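Local atomic coordinates of hydrogenase (NiFe) small subunit HydA (Allochromatium vinosum, PDB entry 3MYR), a protein that probably carries electrons through its iron-sulfur clusters as the small subunit of a heterodimeric enzyme that oxidises hydrogen and reduces an acceptor. Residues T237-P240 with V241-G244; G174-L177 with A178-Q182; L198-S202 with F203-G207; I150-V153 with I154-V157. All blocks are in the same frame, centred on the assembly; numbering follows the deposited sequence.

In the fold
Along the chain, contact 4 comes first, then contacts 2, 3 and 1. Contact 4 opens helix 151-164 and contact 2 forms helix 177-180; the two pack together, with centres 12 Å apart, beside strand 141-144 of the largely parallel sheet. The N-terminal part binds one [4Fe-4S] cluster; contacts 3 and 1 belong to the C-terminal part, which binds the [3Fe-4S] cluster and a second [4Fe-4S] cluster. Their centres are 15 Å apart, and Gly-244 O of contact 1 meets Phe-203 CD1 at 3.6 Å. Contacts 3 and 4 have centres 32 Å apart. The four thus run from near the subunit's middle to its far C-terminal part, past the cluster sites, consistent with a scaffold for electron carriers.

Contact 1: residues T237-P240 with V241-G244; sequences TSWP and VEAG. With F3S (Fe3-s4 cluster), chain K.
Val-241 sits over one face of the Trp-239 indole, its CB 3.5 Å from the centroid of the six-membered ring and 20° off the ring normal, a close CH-pi contact. The indole reaches this place because CG of Trp-239 lies between the backbone N and the carbonyl carbon (chi1 67°). At the ring's edge, in its plane, Trp-239 CE3 meets S2 of the [3Fe-4S] cluster at 3.7 Å, while Pro-240 CG approaches the same sulfur at 3.8 Å. Glu-242 CB adds to the tight part, 3.4 Å from Trp-239 CD1. Backbone closes it: Ala-243 N donates to Trp-239 O over 3.0 Å, nearly straight at 165°. With a leucine here the ring face under Val-241 and the edge facing S2 would both be lost, and a gap would probably open there. The other side is looser: partly exposed Glu-242 carries its carboxylate past Ser-238, whose OG is 3.7 Å from Glu-242 CG, to Lys-232 and to Arg-238 of the large subunit. Val-241 also touches a [4Fe-4S] cluster, so the segment lies between two cluster pockets. A type I beta turn from Val-241 to Gly-244 completes this cluster-lining loop.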
loop_
_atom_site.group_PDB
_atom_site.type_symbol
_atom_site.label_atom_id
_atom_site.label_comp_id
_atom_site.label_asym_id
_atom_site.label_seq_id
_atom_site.Cartn_x
_atom_site.Cartn_y
_atom_site.Cartn_z
ATOM N N THR A 237 -2.792 -17.102 12.603
ATOM C CA THR A 237 -4.214 -17.022 12.207
ATOM C C THR A 237 -4.525 -18.051 11.084
ATOM O O THR A 237 -5.505 -18.772 11.156
ATOM C CB THR A 237 -4.571 -15.574 11.728
ATOM O OG1 THR A 237 -4.326 -14.642 12.815
ATOM C CG2 THR A 237 -6.037 -15.471 11.246
ATOM N N SER A 238 -3.750 -18.012 10.011
ATOM C CA SER A 238 -4.008 -18.831 8.873
ATOM C C SER A 238 -2.778 -18.840 7.990
ATOM O O SER A 238 -1.742 -18.345 8.351
ATOM C CB SER A 238 -5.213 -18.303 8.116
ATOM O OG SER A 238 -5.713 -19.283 7.201
ATOM N N TRP A 239 -2.882 -19.476 6.855
ATOM C CA TRP A 239 -1.855 -19.397 5.829
ATOM C C TRP A 239 -2.481 -19.736 4.461
ATOM O O TRP A 239 -3.620 -20.175 4.395
ATOM C CB TRP A 239 -0.665 -20.284 6.143
ATOM C CG TRP A 239 -0.935 -21.780 6.112
ATOM C CD1 TRP A 239 -1.548 -22.507 7.090
ATOM C CD2 TRP A 239 -0.375 -22.721 5.184
ATOM N NE1 TRP A 239 -1.465 -23.861 6.771
ATOM C CE2 TRP A 239 -0.747 -24.001 5.610
ATOM C CE3 TRP A 239 0.483 -22.589 4.047
ATOM C CZ2 TRP A 239 -0.348 -25.169 4.935
ATOM C CZ3 TRP A 239 0.871 -23.736 3.370
ATOM C CH2 TRP A 239 0.424 -25.004 3.782
ATOM N N PRO A 240 -1.751 -19.492 3.356
ATOM C CA PRO A 240 -2.439 -19.528 2.055
ATOM C C PRO A 240 -3.172 -20.832 1.753
ATOM O O PRO A 240 -4.344 -20.801 1.379
ATOM C CB PRO A 240 -1.290 -19.361 1.079
ATOM C CG PRO A 240 -0.504 -18.179 1.803
ATOM C CD PRO A 240 -0.467 -18.777 3.260
ATOM N N VAL A 241 -2.551 -21.970 2.013
ATOM C CA VAL A 241 -3.201 -23.240 1.706
ATOM C C VAL A 241 -4.345 -23.513 2.700
ATOM O O VAL A 241 -5.426 -23.979 2.334
ATOM C CB VAL A 241 -2.132 -24.390 1.755
ATOM C CG1 VAL A 241 -2.850 -25.807 1.824
ATOM C CG2 VAL A 241 -1.188 -24.293 0.504
ATOM N N GLU A 242 -4.187 -23.083 3.949
ATOM C CA GLU A 242 -5.301 -23.279 4.874
ATOM C C GLU A 242 -6.542 -22.467 4.464
ATOM O O GLU A 242 -7.669 -22.928 4.571
ATOM C CB GLU A 242 -4.883 -22.906 6.302
ATOM C CG GLU A 242 -6.061 -23.002 7.238
ATOM C CD GLU A 242 -5.700 -22.712 8.727
ATOM O OE1 GLU A 242 -6.599 -22.321 9.481
ATOM O OE2 GLU A 242 -4.558 -22.915 9.165
ATOM N N ALA A 243 -6.341 -21.273 3.948
ATOM C CA ALA A 243 -7.441 -20.483 3.416
ATOM C C ALA A 243 -7.938 -20.853 2.009
ATOM O O ALA A 243 -8.770 -20.130 1.480
ATOM C CB ALA A 243 -7.075 -18.934 3.450
ATOM N N GLY A 244 -7.352 -21.880 1.382
ATOM C CA GLY A 244 -7.938 -22.509 0.202
ATOM C C GLY A 244 -7.238 -22.153 -1.113
ATOM O O GLY A 244 -7.730 -22.485 -2.146
HETATM FE FE1 F3S K . 3.470 -20.295 -0.453
HETATM FE FE3 F3S K . 4.265 -17.751 -0.133
HETATM FE FE4 F3S K . 3.833 -19.195 1.991
HETATM S S1 F3S K . 2.803 -18.494 -1.683
HETATM S S2 F3S K . 2.307 -20.642 1.431
HETATM S S3 F3S K . 5.423 -19.606 0.457
HETATM S S4 F3S K . 3.343 -17.088 1.772
#

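Contact 2: residues G174-L177 with A178-Q182; sequences GRPL and AFYGQ
Pro-176 O is gripped by two N-H groups of the following turn. Tyr-180 N donates over 2.9 Å, nearly in line with the carbonyl bond, whereas Phe-179 N donates over 3.1 Å from well above the carbonyl plane. The same oxygen lies at the edge of the Tyr-180 ring, in its plane, 3.3 Å from Tyr-180 CD1. Pro-176 CD runs alongside that ring, 3.9 Å from Tyr-180 CD1. From Arg-175 the methylenes do the touching: its CB is 3.7 Å from Tyr-180 CB. With CG of Tyr-180 anti to its carbonyl carbon (chi1 -60°), the ring lies against both residues. The guanidinium and phenol planes are 2° apart, yet the side chains cross at about a right angle. In the next shell, Asp-171 and Glu-252 form salt bridges with Arg-175, and Pro-145 O takes the hydrogen bond of Tyr-180 OH. An alanine in place of Tyr-180 would remove the ring, and is likely to open a gap against Pro-176 and Arg-175 and cost Pro-145 O this partner. N-capped by Pro-176, helix 177-180 lies against helix 151-164, where Phe-179 and Tyr-180 meet Val-153, and against strand 141-144, through Pro-176 on Ile-142 and Tyr-180 on Val-144.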
loop_
_atom_site.group_PDB
_atom_site.type_symbol
_atom_site.label_atom_id
_atom_site.label_comp_id
_atom_site.label_asym_id
_atom_site.label_seq_id
_atom_site.Cartn_x
_atom_site.Cartn_y
_atom_site.Cartn_z
ATOM N N GLY A 174 21.363 -18.854 1.420
ATOM C CA GLY A 174 21.524 -17.739 2.372
ATOM C C GLY A 174 20.298 -17.510 3.269
ATOM O O GLY A 174 20.220 -16.482 4.004
ATOM N N ARG A 175 19.400 -18.498 3.283
ATOM C CA ARG A 175 18.129 -18.413 4.057
ATOM C C ARG A 175 18.244 -19.088 5.428
ATOM O O ARG A 175 18.725 -20.211 5.546
ATOM C CB ARG A 175 17.003 -19.067 3.259
ATOM C CG ARG A 175 16.809 -18.470 1.822
ATOM C CD ARG A 175 15.601 -19.183 1.139
ATOM N NE ARG A 175 15.934 -20.607 0.917
ATOM C CZ ARG A 175 15.322 -21.395 0.018
ATOM N NH1 ARG A 175 14.341 -20.938 -0.725
ATOM N NH2 ARG A 175 15.717 -22.621 -0.185
ATOM N N PRO A 176 17.842 -18.384 6.479
ATOM C CA PRO A 176 17.865 -18.973 7.839
ATOM C C PRO A 176 17.129 -20.312 7.929
ATOM O O PRO A 176 15.920 -20.397 7.637
ATOM C CB PRO A 176 17.136 -17.929 8.665
ATOM C CG PRO A 176 17.524 -16.641 8.038
ATOM C CD PRO A 176 17.373 -16.988 6.510
ATOM N N LEU A 177 17.843 -21.326 8.418
ATOM C CA LEU A 177 17.248 -22.669 8.538
ATOM C C LEU A 177 16.037 -22.717 9.420
ATOM O O LEU A 177 15.165 -23.596 9.240
ATOM C CB LEU A 177 18.296 -23.700 9.023
ATOM C CG LEU A 177 19.422 -23.903 7.967
ATOM C CD1 LEU A 177 20.577 -24.739 8.559
ATOM C CD2 LEU A 177 18.935 -24.538 6.615
ATOM N N ALA A 178 15.958 -21.837 10.405
ATOM C CA ALA A 178 14.832 -21.962 11.363
ATOM C C ALA A 178 13.516 -21.708 10.635
ATOM O O ALA A 178 12.434 -22.120 11.111
ATOM C CB ALA A 178 14.963 -20.944 12.568
ATOM N N PHE A 179 13.584 -20.932 9.533
ATOM C CA PHE A 179 12.355 -20.512 8.902
ATOM C C PHE A 179 12.209 -21.119 7.519
ATOM O O PHE A 179 11.077 -21.268 7.023
ATOM C CB PHE A 179 12.292 -18.967 8.892
ATOM C CG PHE A 179 12.429 -18.382 10.277
ATOM C CD1 PHE A 179 11.599 -18.836 11.304
ATOM C CD2 PHE A 179 13.468 -17.514 10.589
ATOM C CE1 PHE A 179 11.727 -18.332 12.632
ATOM C CE2 PHE A 179 13.624 -17.019 11.928
ATOM C CZ PHE A 179 12.767 -17.444 12.919
ATOM N N TYR A 180 13.357 -21.439 6.896
ATOM C CA TYR A 180 13.335 -21.870 5.512
ATOM C C TYR A 180 13.935 -23.279 5.366
ATOM O O TYR A 180 14.147 -23.729 4.261
ATOM C CB TYR A 180 14.080 -20.897 4.614
ATOM C CG TYR A 180 13.486 -19.543 4.672
ATOM C CD1 TYR A 180 13.974 -18.590 5.605
ATOM C CD2 TYR A 180 12.463 -19.167 3.804
ATOM C CE1 TYR A 180 13.450 -17.297 5.636
ATOM C CE2 TYR A 180 11.888 -17.864 3.860
ATOM C CZ TYR A 180 12.366 -16.964 4.791
ATOM O OH TYR A 180 11.817 -15.699 4.909
ATOM N N GLY A 181 14.122 -23.999 6.465
ATOM C CA GLY A 181 14.850 -25.244 6.404
ATOM C C GLY A 181 13.970 -26.379 5.861
ATOM O O GLY A 181 14.490 -27.408 5.504
ATOM N N GLN A 182 12.651 -26.240 5.875
ATOM C CA GLN A 182 11.746 -27.370 5.441
ATOM C C GLN A 182 10.782 -26.852 4.410
ATOM O O GLN A 182 10.389 -25.676 4.451
ATOM C CB GLN A 182 10.927 -27.939 6.620
ATOM C CG GLN A 182 11.785 -28.477 7.792
ATOM C CD GLN A 182 12.638 -29.771 7.516
ATOM O OE1 GLN A 182 13.384 -30.219 8.418
ATOM N NE2 GLN A 182 12.491 -30.397 6.337
#

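Contact 3: residues L198-S202 with F203-G207; sequences LFAES and FDDEG
Asp-205 reaches back to the backbone of Glu-201, whose N donates to Asp-205 OD2 over 2.8 Å. This N-H arrives on the syn side of the carboxylate, 32° out of its plane. The other carboxylate oxygen, OD1, accepts from Ala-208 N just beyond the segment, so the group is tied both to the preceding loop and to the helix start. Its CG lies between the backbone N and the carbonyl carbon (chi1 65°), which turns the carboxylate back over the helix end.

Ser-202 OG makes two weak bonds. It accepts from Asp-204 N at 3.3 Å and from Asp-205 N at 3.2 Å, the first being the i to i+2 link of an ST turn.

Waters extend both groups. One donates to Asp-205 OD2 at 2.7 Å and to Phe-199 O at 3.2 Å, and accepts weakly from Gly-207 N. A second lies 2.7 Å from Ser-202 OG and donates weakly to Asp-204 OD1.

Van der Waals contact is modest: Ala-200 CB rests 3.9 Å from Gly-207 C. A beta carbon on Gly-207 would clash with Phe-199 O, which fits the glycine found there. Phe-203 turns the other way, making edge-to-face contacts with Phe-463 and Trp-468 of the large subunit. Asp-204 OD2 accepts from Thr-462 N of the large subunit and forms a salt bridge with Lys-461 of that chain.

Overall this is an aspartate N-cap of helix 206-210, preceded by an ST turn at Ser-202, at the subunit interface.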
loop_
_atom_site.group_PDB
_atom_site.type_symbol
_atom_site.label_atom_id
_atom_site.label_comp_id
_atom_site.label_asym_id
_atom_site.label_seq_id
_atom_site.Cartn_x
_atom_site.Cartn_y
_atom_site.Cartn_z
ATOM N N LEU A 198 -6.171 -37.785 -2.633
ATOM C CA LEU A 198 -7.353 -36.938 -2.457
ATOM C C LEU A 198 -7.059 -35.490 -2.818
ATOM O O LEU A 198 -6.218 -34.821 -2.191
ATOM C CB LEU A 198 -7.908 -37.068 -1.021
ATOM C CG LEU A 198 -8.259 -38.491 -0.582
ATOM C CD1 LEU A 198 -8.493 -38.583 0.929
ATOM C CD2 LEU A 198 -9.507 -38.844 -1.262
ATOM N N PHE A 199 -7.724 -35.003 -3.861
ATOM C CA PHE A 199 -7.359 -33.677 -4.420
ATOM C C PHE A 199 -8.618 -32.809 -4.637
ATOM O O PHE A 199 -9.625 -33.322 -5.111
ATOM C CB PHE A 199 -6.704 -33.884 -5.793
ATOM C CG PHE A 199 -5.406 -34.612 -5.742
ATOM C CD1 PHE A 199 -4.256 -33.976 -5.205
ATOM C CD2 PHE A 199 -5.308 -35.918 -6.228
ATOM C CE1 PHE A 199 -3.042 -34.677 -5.159
ATOM C CE2 PHE A 199 -4.077 -36.585 -6.210
ATOM C CZ PHE A 199 -2.960 -35.948 -5.659
ATOM N N ALA A 200 -8.551 -31.523 -4.352
ATOM C CA ALA A 200 -9.575 -30.580 -4.784
ATOM C C ALA A 200 -9.501 -30.392 -6.336
ATOM O O ALA A 200 -8.435 -30.390 -6.905
ATOM C CB ALA A 200 -9.364 -29.169 -4.029
ATOM N N GLU A 201 -10.634 -30.275 -7.018
ATOM C CA GLU A 201 -10.607 -30.013 -8.450
ATOM C C GLU A 201 -11.145 -28.656 -8.773
ATOM O O GLU A 201 -11.111 -28.274 -9.895
ATOM C CB GLU A 201 -11.359 -31.132 -9.203
ATOM C CG GLU A 201 -10.730 -32.453 -8.761
ATOM C CD GLU A 201 -10.808 -33.529 -9.811
ATOM O OE1 GLU A 201 -9.800 -33.632 -10.585
ATOM O OE2 GLU A 201 -11.862 -34.238 -9.860
ATOM N N SER A 202 -11.608 -27.919 -7.765
ATOM C CA SER A 202 -11.911 -26.497 -7.934
ATOM C C SER A 202 -11.779 -25.920 -6.541
ATOM O O SER A 202 -11.500 -26.686 -5.605
ATOM C CB SER A 202 -13.344 -26.295 -8.476
ATOM O OG SER A 202 -14.251 -26.514 -7.423
ATOM N N PHE A 203 -12.002 -24.613 -6.388
ATOM C CA PHE A 203 -11.893 -23.930 -5.115
ATOM C C PHE A 203 -13.022 -24.155 -4.137
ATOM O O PHE A 203 -12.888 -23.820 -2.911
ATOM C CB PHE A 203 -11.586 -22.428 -5.335
ATOM C CG PHE A 203 -10.355 -22.239 -6.129
ATOM C CD1 PHE A 203 -9.106 -22.299 -5.516
ATOM C CD2 PHE A 203 -10.423 -22.114 -7.527
ATOM C CE1 PHE A 203 -7.939 -22.220 -6.278
ATOM C CE2 PHE A 203 -9.278 -22.007 -8.257
ATOM C CZ PHE A 203 -8.026 -22.095 -7.632
ATOM N N ASP A 204 -14.140 -24.723 -4.608
ATOM C CA ASP A 204 -15.164 -25.049 -3.611
ATOM C C ASP A 204 -15.887 -26.383 -3.856
ATOM O O ASP A 204 -16.998 -26.539 -3.392
ATOM C CB ASP A 204 -16.200 -23.894 -3.505
ATOM C CG ASP A 204 -17.056 -23.741 -4.791
ATOM O OD1 ASP A 204 -16.753 -24.434 -5.798
ATOM O OD2 ASP A 204 -18.081 -22.969 -4.762
ATOM N N ASP A 205 -15.277 -27.345 -4.557
ATOM C CA ASP A 205 -15.878 -28.671 -4.587
ATOM C C ASP A 205 -15.718 -29.392 -3.252
ATOM O O ASP A 205 -15.200 -28.833 -2.314
ATOM C CB ASP A 205 -15.335 -29.526 -5.737
ATOM C CG ASP A 205 -13.836 -29.833 -5.586
ATOM O OD1 ASP A 205 -13.205 -29.266 -4.668
ATOM O OD2 ASP A 205 -13.306 -30.691 -6.333
ATOM N N GLU A 206 -16.172 -30.641 -3.175
ATOM C CA GLU A 206 -16.089 -31.419 -1.929
ATOM C C GLU A 206 -14.637 -31.461 -1.385
ATOM O O GLU A 206 -14.419 -31.230 -0.218
ATOM C CB GLU A 206 -16.660 -32.857 -2.154
ATOM C CG GLU A 206 -16.656 -33.690 -0.892
ATOM C CD GLU A 206 -17.559 -33.122 0.258
ATOM O OE1 GLU A 206 -17.508 -33.699 1.372
ATOM O OE2 GLU A 206 -18.309 -32.120 0.065
ATOM N N GLY A 207 -13.642 -31.704 -2.235
ATOM C CA GLY A 207 -12.259 -31.821 -1.810
ATOM C C GLY A 207 -11.789 -30.469 -1.245
ATOM O O GLY A 207 -11.113 -30.420 -0.230
HETATM O O HOH W 1 -12.853 -33.069 -5.155
HETATM O O HOH W 2 -16.836 -26.893 -8.021
#

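Contact 4: residues I150-V153 with I154-V157; sequences IPMV and ITGV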
loop_
_atom_site.group_PDB
_atom_site.type_symbol
_atom_site.label_atom_id
_atom_site.label_comp_id
_atom_site.label_asym_id
_atom_site.label_seq_id
_atom_site.Cartn_x
_atom_site.Cartn_y
_atom_site.Cartn_z
ATOM N N ILE A 150 6.903 -13.830 6.166
ATOM C CA ILE A 150 6.084 -13.817 7.393
ATOM C C ILE A 150 6.537 -12.780 8.415
ATOM O O ILE A 150 7.701 -12.695 8.737
ATOM C CB ILE A 150 6.094 -15.190 8.017
ATOM C CG1 ILE A 150 5.484 -16.208 6.990
ATOM C CG2 ILE A 150 5.177 -15.233 9.283
ATOM C CD1 ILE A 150 5.802 -17.757 7.430
ATOM N N PRO A 151 5.579 -12.075 9.046
ATOM C CA PRO A 151 6.041 -10.938 9.887
ATOM C C PRO A 151 6.977 -11.422 10.968
ATOM O O PRO A 151 8.009 -10.757 11.201
ATOM C CB PRO A 151 4.738 -10.454 10.547
ATOM C CG PRO A 151 3.693 -10.653 9.400
ATOM C CD PRO A 151 4.161 -11.972 8.675
ATOM N N MET A 152 6.603 -12.526 11.663
ATOM C CA MET A 152 7.448 -12.981 12.768
ATOM C C MET A 152 8.670 -13.759 12.326
ATOM O O MET A 152 9.570 -13.960 13.131
ATOM C CB MET A 152 6.638 -13.724 13.809
ATOM C CG MET A 152 6.008 -12.589 14.688
ATOM S SD MET A 152 5.521 -13.177 16.247
ATOM C CE MET A 152 4.102 -14.215 15.830
ATOM N N VAL A 153 8.806 -14.009 11.008
ATOM C CA VAL A 153 10.121 -14.433 10.476
ATOM C C VAL A 153 11.044 -13.248 10.383
ATOM O O VAL A 153 12.229 -13.338 10.733
ATOM C CB VAL A 153 9.975 -15.149 9.120
ATOM C CG1 VAL A 153 11.343 -15.307 8.430
ATOM C CG2 VAL A 153 9.284 -16.499 9.340
ATOM N N ILE A 154 10.554 -12.128 9.862
ATOM C CA ILE A 154 11.398 -10.909 9.821
ATOM C C ILE A 154 11.899 -10.536 11.222
ATOM O O ILE A 154 13.079 -10.386 11.422
ATOM C CB ILE A 154 10.691 -9.743 9.176
ATOM C CG1 ILE A 154 10.177 -10.177 7.798
ATOM C CG2 ILE A 154 11.641 -8.512 8.992
ATOM C CD1 ILE A 154 9.205 -9.138 7.185
ATOM N N THR A 155 11.012 -10.397 12.201
ATOM C CA THR A 155 11.489 -9.974 13.509
ATOM C C THR A 155 12.230 -11.141 14.211
ATOM O O THR A 155 13.056 -10.902 15.046
ATOM C CB THR A 155 10.309 -9.480 14.406
ATOM O OG1 THR A 155 9.287 -10.494 14.426
ATOM C CG2 THR A 155 9.662 -8.238 13.809
ATOM N N GLY A 156 11.856 -12.377 13.926
ATOM C CA GLY A 156 12.586 -13.565 14.385
ATOM C C GLY A 156 14.086 -13.573 14.023
ATOM O O GLY A 156 14.942 -13.884 14.859
ATOM N N VAL A 157 14.384 -13.223 12.785
ATOM C CA VAL A 157 15.744 -13.132 12.319
ATOM C C VAL A 157 16.425 -11.987 13.026
ATOM O O VAL A 157 17.567 -12.117 13.485
ATOM C CB VAL A 157 15.767 -12.855 10.810
ATOM C CG1 VAL A 157 17.228 -12.525 10.323
ATOM C CG2 VAL A 157 15.335 -14.129 10.050
HETATM O O HOH W 3 9.823 -13.071 16.151
#
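Val-157 N donates to Val-153 O over 3.0 Å, with an angle of 158° at the hydrogen. Ile-150 O takes two N-H groups: Val-153 N at 2.8 Å and Ile-154 N at 3.1 Å, the latter nearly in line with the carbonyl. Thr-155 N to Pro-151 O is 3.2 Å long and in the carbonyl plane. Gly-156 N to Met-152 O, at 2.9 Å, completes the run of i to i+4 bonds, but it is bent to 137° at its hydrogen, the donor lying above the carbonyl plane.

A water bridges the outer side, donating to Met-152 O and accepting from Thr-155 OG1 at 3.1 Å. OG1 of Thr-155 lies between the backbone N and the carbonyl carbon (chi1 52°), which brings it to 3.5 Å from Met-152 CA. Met-152 itself points away, and its CG brushes the same hydroxyl.

Gly-156 suits this turn, because a beta carbon there would run into Met-152 O. On the buried side Val-153 CG1 and Val-157 CG2, one turn apart, are in loose contact at 4.5 Å. Ile-154 and Pro-151 face helix 16-23, both touching Ser-20. Ile-150 and Pro-151 pack on Trp-233, a residue of the [3Fe-4S] site.

Ile-150 is the N-cap, and Pro-151 follows in the first turn, where a missing N-H costs no helical bond. The arrangement is the N-terminal start of helix 151-164, which lies against the largely parallel sheet of the flavodoxin-like part of the small subunit.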